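Local structure of enoyl-CoA hydratase/isomerase family protein (Ruegeria pomeroyi, 3L3S) at residues D177-L180 with L184-R187; L128-P133 with A195-D200; Q210-R215 with F243-R248. The protein belongs to the crotonase superfamily of enoyl-CoA hydratases and isomerases and probably acts as a hydro-lyase in fatty acid metabolism. One frame throughout, in Å; residues are numbered along the deposited sequence.

Contact 1 (D177-L180 with L184-R187)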
# COMPACT_ATOMS: atom_id res chain seq x y z
N ASP B 177 -13.14 13.30 3.99
CA ASP B 177 -13.45 12.46 2.84
C ASP B 177 -12.22 11.94 2.12
O ASP B 177 -12.17 10.75 1.77
CB ASP B 177 -14.39 13.17 1.87
CG ASP B 177 -15.81 13.25 2.39
OD1 ASP B 177 -16.41 14.34 2.33
OD2 ASP B 177 -16.34 12.22 2.86
N TRP B 178 -11.20 12.80 1.98
CA TRP B 178 -9.94 12.46 1.32
C TRP B 178 -9.21 11.46 2.21
O TRP B 178 -8.60 10.52 1.71
CB TRP B 178 -9.08 13.72 1.12
CG TRP B 178 -7.77 13.53 0.38
CD1 TRP B 178 -7.57 13.65 -0.97
CD2 TRP B 178 -6.49 13.19 0.94
NE1 TRP B 178 -6.25 13.41 -1.28
CE2 TRP B 178 -5.57 13.12 -0.13
CE3 TRP B 178 -6.04 12.93 2.26
CZ2 TRP B 178 -4.20 12.80 0.07
CZ3 TRP B 178 -4.68 12.61 2.46
CH2 TRP B 178 -3.78 12.55 1.36
N ALA B 179 -9.27 11.70 3.52
CA ALA B 179 -8.63 10.86 4.52
C ALA B 179 -9.22 9.46 4.59
O ALA B 179 -8.49 8.50 4.83
CB ALA B 179 -8.71 11.51 5.87
N LEU B 180 -10.53 9.36 4.38
CA LEU B 180 -11.22 8.07 4.39
C LEU B 180 -10.78 7.25 3.16
O LEU B 180 -10.40 6.08 3.29
CB LEU B 180 -12.74 8.26 4.39
CG LEU B 180 -13.61 6.98 4.41
CD1 LEU B 180 -13.36 6.21 5.70
CD2 LEU B 180 -15.08 7.30 4.23
N LEU B 184 -6.27 7.11 5.93
CA LEU B 184 -5.73 7.87 7.06
C LEU B 184 -6.61 7.64 8.28
O LEU B 184 -6.12 7.63 9.41
CB LEU B 184 -5.61 9.35 6.68
CG LEU B 184 -4.85 10.41 7.47
CD1 LEU B 184 -3.42 9.96 7.82
CD2 LEU B 184 -4.82 11.69 6.64
N ILE B 185 -7.91 7.45 8.03
CA ILE B 185 -8.89 7.15 9.08
C ILE B 185 -9.67 5.91 8.63
O ILE B 185 -9.64 5.55 7.45
CB ILE B 185 -9.86 8.34 9.38
CG1 ILE B 185 -10.46 8.90 8.09
CG2 ILE B 185 -9.13 9.40 10.22
CD1 ILE B 185 -11.55 9.94 8.26
N ASN B 186 -10.39 5.27 9.56
CA ASN B 186 -11.16 4.06 9.28
C ASN B 186 -12.61 4.24 8.84
O ASN B 186 -13.10 3.49 7.99
CB ASN B 186 -11.13 3.11 10.48
CG ASN B 186 -9.74 2.55 10.75
OD1 ASN B 186 -9.39 1.46 10.27
ND2 ASN B 186 -8.95 3.28 11.52
N ARG B 187 -13.30 5.23 9.43
CA ARG B 187 -14.71 5.49 9.12
C ARG B 187 -15.07 6.92 9.51
O ARG B 187 -14.50 7.47 10.45
CB ARG B 187 -15.59 4.49 9.88
CG ARG B 187 -16.99 4.27 9.33
CD ARG B 187 -17.69 3.11 10.05
NE ARG B 187 -19.08 2.97 9.61
CZ ARG B 187 -20.00 2.22 10.20
NH1 ARG B 187 -19.71 1.49 11.28
NH2 ARG B 187 -21.24 2.22 9.74
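Ala179 and Leu184 meet where helix 176-182 ends and the chain turns back toward the short strand 187-188 of the crotonase fold. The backbone carbonyl of Ala179 receives two N-H groups from the loop. Leu184 N gives the stronger bond, 2.8 Å to Ala179 O, with the donor lying in the carbonyl plane. Ile185 N reaches Ala179 O in a weak bond of 3.4 Å. Together they tie the loop to the last part of the helix.

The side chains close around the methyl group of Ala179. Ala179 CB lies 3.9 Å from Leu184 CB and 3.8 Å from Ile185 CG1, so one small methyl is shared by two larger residues. Ile185 carries CG1 between its backbone N and carbonyl carbon (chi1 50°). This rotation places Ile185 CG1 against the helix backbone, 3.7 Å from Leu180 N, and CD1 extends from there along the helix. Leu184 has CG anti to its backbone N (chi1 -168°), and its CD2 also approaches the Ala179 methyl. Leu184 CD2 also comes to the edge of the Trp178 indole near the ring plane, 4.3 Å from Trp178 CZ3. That is a loose apolar contact at the rim of the ring, with no stacking over its face.

Phe137 touches Ala179, Leu184 and Ile185, while Met123 of helix 118-124 packs on both Leu184 and Ile185. The cluster thus joins helix 176-182 to the body of the domain. Asn186 is bonded through its backbone to Ala129 of strand 128-131.

Leu180 lies at the exposed border of the contact and reaches over the loop backbone. The methyl Leu180 CD1 stands 3.6 Å from Asn186 O and 3.7 Å from Arg187 CA.

Contact 2 (L128-P133 with A195-D200)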
# COMPACT_ATOMS: atom_id res chain seq x y z
N LEU B 128 -6.27 2.22 15.04
CA LEU B 128 -7.51 2.71 14.42
C LEU B 128 -7.71 4.24 14.62
O LEU B 128 -7.13 4.84 15.53
CB LEU B 128 -8.71 1.93 14.95
CG LEU B 128 -8.70 0.40 14.83
CD1 LEU B 128 -9.93 -0.20 15.48
CD2 LEU B 128 -8.59 -0.03 13.37
N ALA B 129 -8.48 4.85 13.72
CA ALA B 129 -8.76 6.28 13.78
C ALA B 129 -10.15 6.56 13.21
O ALA B 129 -10.48 6.13 12.11
CB ALA B 129 -7.71 7.07 13.01
N TYR B 130 -10.97 7.24 14.01
CA TYR B 130 -12.34 7.58 13.62
C TYR B 130 -12.54 9.09 13.70
O TYR B 130 -12.23 9.73 14.72
CB TYR B 130 -13.36 6.84 14.51
CG TYR B 130 -13.27 5.34 14.38
CD1 TYR B 130 -13.99 4.66 13.38
CD2 TYR B 130 -12.37 4.60 15.17
CE1 TYR B 130 -13.81 3.26 13.16
CE2 TYR B 130 -12.17 3.21 14.97
CZ TYR B 130 -12.89 2.55 13.95
OH TYR B 130 -12.62 1.22 13.69
N ALA B 131 -13.05 9.65 12.61
CA ALA B 131 -13.26 11.08 12.53
C ALA B 131 -14.68 11.53 12.24
O ALA B 131 -15.54 10.74 11.84
CB ALA B 131 -12.30 11.68 11.51
N SER B 132 -14.92 12.81 12.52
CA SER B 132 -16.19 13.49 12.27
C SER B 132 -15.97 14.15 10.90
O SER B 132 -14.83 14.22 10.46
CB SER B 132 -16.45 14.56 13.35
OG SER B 132 -15.75 15.78 13.11
N PRO B 133 -17.05 14.62 10.22
CA PRO B 133 -16.83 15.26 8.91
C PRO B 133 -16.01 16.54 8.89
O PRO B 133 -15.31 16.80 7.91
CB PRO B 133 -18.25 15.50 8.42
CG PRO B 133 -18.95 14.31 8.91
CD PRO B 133 -18.47 14.25 10.35
N ALA B 195 -18.59 9.58 19.61
CA ALA B 195 -18.24 9.16 20.96
C ALA B 195 -18.73 7.75 21.30
O ALA B 195 -17.96 6.95 21.84
CB ALA B 195 -18.75 10.16 21.99
N THR B 196 -19.97 7.44 20.93
CA THR B 196 -20.56 6.11 21.18
C THR B 196 -19.92 5.03 20.32
O THR B 196 -19.62 3.96 20.82
CB THR B 196 -22.09 6.06 20.92
OG1 THR B 196 -22.38 6.59 19.62
CG2 THR B 196 -22.85 6.84 21.98
N HIS B 197 -19.68 5.35 19.05
CA HIS B 197 -19.06 4.43 18.09
C HIS B 197 -17.72 3.89 18.59
O HIS B 197 -17.50 2.69 18.57
CB HIS B 197 -18.87 5.11 16.73
CG HIS B 197 -18.36 4.19 15.66
ND1 HIS B 197 -19.20 3.44 14.87
CD2 HIS B 197 -17.10 3.90 15.25
CE1 HIS B 197 -18.49 2.73 14.02
NE2 HIS B 197 -17.21 2.99 14.23
N VAL B 198 -16.85 4.81 19.03
CA VAL B 198 -15.53 4.49 19.56
C VAL B 198 -15.64 3.72 20.88
O VAL B 198 -14.98 2.70 21.05
CB VAL B 198 -14.68 5.78 19.74
CG1 VAL B 198 -13.35 5.49 20.45
CG2 VAL B 198 -14.40 6.40 18.38
N ALA B 199 -16.53 4.17 21.76
CA ALA B 199 -16.74 3.53 23.06
C ALA B 199 -17.26 2.08 22.95
O ALA B 199 -16.81 1.21 23.70
CB ALA B 199 -17.67 4.37 23.92
N ASP B 200 -18.15 1.84 21.99
CA ASP B 200 -18.73 0.50 21.75
C ASP B 200 -17.73 -0.42 21.07
O ASP B 200 -17.64 -1.60 21.40
CB ASP B 200 -20.00 0.59 20.88
CG ASP B 200 -21.15 1.32 21.56
OD1 ASP B 200 -21.23 1.31 22.81
OD2 ASP B 200 -21.98 1.92 20.84
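Tyr130 of strand 128-131 faces His197 and Val198 of helix 194-207. The contact is carried by these three side chains.

The aromatic part is the pair of Tyr130 and His197. Their ring centres are 5.0 Å apart and the planes are inclined at 57°, an oblique meeting. The imidazole presents its CD2-NE2 side. His197 NE2 comes 3.6 Å from Tyr130 CE1, and His197 CD2 lies 3.7 Å from Tyr130 CD1. Tyr130 CE1 sits at the edge of the imidazole, near its plane. The His197 ring is carried off the helix toward the strand because its CG is anti to the backbone N (chi1 -175°).

The aliphatic part is smaller. Val198 CG2 touches Tyr130 CB at 4.0 Å, close to the root of the tyrosine side chain. Ile108 of strand 107-111 packs on both Tyr130 and Val198, and Leu201 adds to the helix side of the tyrosine.

No hydrogen bond links the two segments. The polar end of Tyr130 is used elsewhere: its OH is hydrogen-bonded to Glu166 OE2 of the second subunit. An alanine in place of this tyrosine would remove the ring and hydroxyl, and is likely to leave the imidazole of His197 without its aromatic neighbour and Glu166 of the second subunit without this hydrogen-bond partner.

The backbone of Tyr130 bonds to strand 107-111, and strand 128-131 lies between strands 107-111 and 187-188. The arrangement is a helix packed against a parallel part of the main sheet, as in the crotonase fold.

Contact 3 (Q210-R215 with F243-R248)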
# COMPACT_ATOMS: atom_id res chain seq x y z
N GLN B 210 -8.55 -11.91 25.46
CA GLN B 210 -7.36 -11.08 25.37
C GLN B 210 -6.02 -11.63 24.88
O GLN B 210 -5.38 -10.99 24.04
CB GLN B 210 -7.17 -10.30 26.67
CG GLN B 210 -8.35 -9.38 27.04
CD GLN B 210 -8.64 -8.32 25.99
OE1 GLN B 210 -7.87 -7.38 25.81
NE2 GLN B 210 -9.76 -8.48 25.29
N ALA B 211 -5.60 -12.80 25.37
CA ALA B 211 -4.31 -13.36 24.96
C ALA B 211 -4.11 -13.54 23.44
O ALA B 211 -3.05 -13.18 22.93
CB ALA B 211 -3.97 -14.64 25.76
N PRO B 212 -5.13 -14.05 22.69
CA PRO B 212 -4.95 -14.20 21.24
C PRO B 212 -5.00 -12.86 20.50
O PRO B 212 -4.46 -12.75 19.40
CB PRO B 212 -6.15 -15.05 20.83
CG PRO B 212 -6.41 -15.87 21.98
CD PRO B 212 -6.30 -14.86 23.10
N LEU B 213 -5.66 -11.88 21.12
CA LEU B 213 -5.82 -10.53 20.57
C LEU B 213 -4.48 -9.80 20.55
O LEU B 213 -4.10 -9.23 19.53
CB LEU B 213 -6.80 -9.72 21.43
CG LEU B 213 -7.67 -8.53 20.98
CD1 LEU B 213 -8.03 -7.73 22.21
CD2 LEU B 213 -7.00 -7.63 19.97
N ARG B 214 -3.79 -9.81 21.69
CA ARG B 214 -2.49 -9.14 21.84
C ARG B 214 -1.40 -9.82 21.05
O ARG B 214 -0.63 -9.15 20.36
CB ARG B 214 -2.11 -9.02 23.30
CG ARG B 214 -3.00 -8.05 24.01
CD ARG B 214 -2.97 -8.21 25.49
NE ARG B 214 -4.18 -7.65 26.07
CZ ARG B 214 -4.44 -7.58 27.36
NH1 ARG B 214 -3.56 -8.03 28.25
NH2 ARG B 214 -5.60 -7.07 27.77
N ARG B 215 -1.40 -11.15 21.09
CA ARG B 215 -0.43 -11.97 20.36
C ARG B 215 -0.71 -11.80 18.86
O ARG B 215 0.22 -11.66 18.07
CB ARG B 215 -0.59 -13.43 20.78
CG ARG B 215 0.55 -14.35 20.39
CD ARG B 215 1.72 -14.30 21.36
NE ARG B 215 2.85 -15.07 20.83
CZ ARG B 215 3.93 -14.54 20.27
NH1 ARG B 215 4.05 -13.22 20.15
NH2 ARG B 215 4.89 -15.32 19.79
N PHE B 243 -5.67 -21.50 18.68
CA PHE B 243 -6.56 -22.65 18.70
C PHE B 243 -6.34 -23.55 19.92
O PHE B 243 -7.15 -24.43 20.20
CB PHE B 243 -6.48 -23.42 17.38
CG PHE B 243 -7.39 -22.87 16.31
CD1 PHE B 243 -8.56 -23.56 15.95
CD2 PHE B 243 -7.11 -21.64 15.68
CE1 PHE B 243 -9.47 -23.03 14.98
CE2 PHE B 243 -7.99 -21.08 14.71
CZ PHE B 243 -9.17 -21.78 14.36
N MSE B 244 -5.26 -23.30 20.65
CA MSE B 244 -4.95 -24.07 21.86
C MSE B 244 -5.30 -23.30 23.13
O MSE B 244 -5.26 -23.86 24.23
CB MSE B 244 -3.47 -24.51 21.85
CG MSE B 244 -3.11 -25.43 20.69
SE MSE B 244 -4.17 -27.06 20.70
CE MSE B 244 -5.36 -26.83 19.23
N ASP B 245 -5.70 -22.04 22.94
CA ASP B 245 -6.09 -21.13 24.03
C ASP B 245 -7.36 -21.64 24.73
O ASP B 245 -8.31 -22.07 24.05
CB ASP B 245 -6.33 -19.73 23.45
CG ASP B 245 -6.27 -18.63 24.51
OD1 ASP B 245 -7.28 -18.41 25.20
OD2 ASP B 245 -5.21 -17.98 24.63
N PRO B 246 -7.38 -21.65 26.08
CA PRO B 246 -8.56 -22.12 26.83
C PRO B 246 -9.80 -21.22 26.67
O PRO B 246 -10.93 -21.68 26.85
CB PRO B 246 -8.06 -22.16 28.27
CG PRO B 246 -6.97 -21.13 28.31
CD PRO B 246 -6.25 -21.41 27.02
N GLY B 247 -9.58 -19.97 26.26
CA GLY B 247 -10.67 -19.02 26.07
C GLY B 247 -11.32 -19.02 24.70
O GLY B 247 -12.13 -18.14 24.42
N ARG B 248 -10.98 -20.00 23.85
CA ARG B 248 -11.55 -20.13 22.50
C ARG B 248 -12.99 -20.68 22.51
O ARG B 248 -13.77 -20.35 21.58
CB ARG B 248 -10.65 -21.01 21.61
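Asp245 meets Pro212 and Ala211 in the chain that follows helix 228-244. Its carboxylate approaches the pyrrolidine ring of Pro212 from the opposite direction. Asp245 OD2 lies 3.6 Å from both CG and CD of Pro212. Asp245 OD2 is also 3.7 Å from Ala211 CB. These are van der Waals contacts, and no hydrogen bond joins the two segments.

The group is placed there because Asp245 CG is anti to the backbone N (chi1 -161°). The other oxygen holds the carboxylate in position. Asp245 OD1 accepts Gly247 N at 3.0 Å, which makes an Asx turn. The N-H of Gly247 meets OD1 on the anti side of the carboxylate, 20° out of its plane. Asn209 ND2 also bonds to OD1, so this oxygen has one partner on the turn and one, Asn209, in the chain leading into helix 210-223. The carboxylate thereby links the two parts of the chain even though it meets Pro212 only by van der Waals contact of OD2 with ring carbons.

Pro212 is buried, with His242 of helix 228-244 and Gly145 of the second subunit also against it. The contact thus joins the N-terminal part of helix 210-223 to the chain leaving helix 228-244, beside a neighbouring subunit.

Overall arrangement
From the N terminus, strand 128-131 comes first and opens contact 2, whose loop closes at helix 194-207. Contact 1 falls within that loop: it joins helix 176-182 to the residues just after it. The two sites touch, with Arg187 packed on His197. Contact 2 sets helix 194-207 on the main sheet; contact 1 holds the chain leaving helix 176-182 as it enters the sheet's edge strand 187-188. Contact 3 follows in series. It opens on helix 210-223, directly after helix 194-207, and closes beyond helix 228-244. Its centre is about 26 Å from that of contact 2. All three contacts also touch the second subunit.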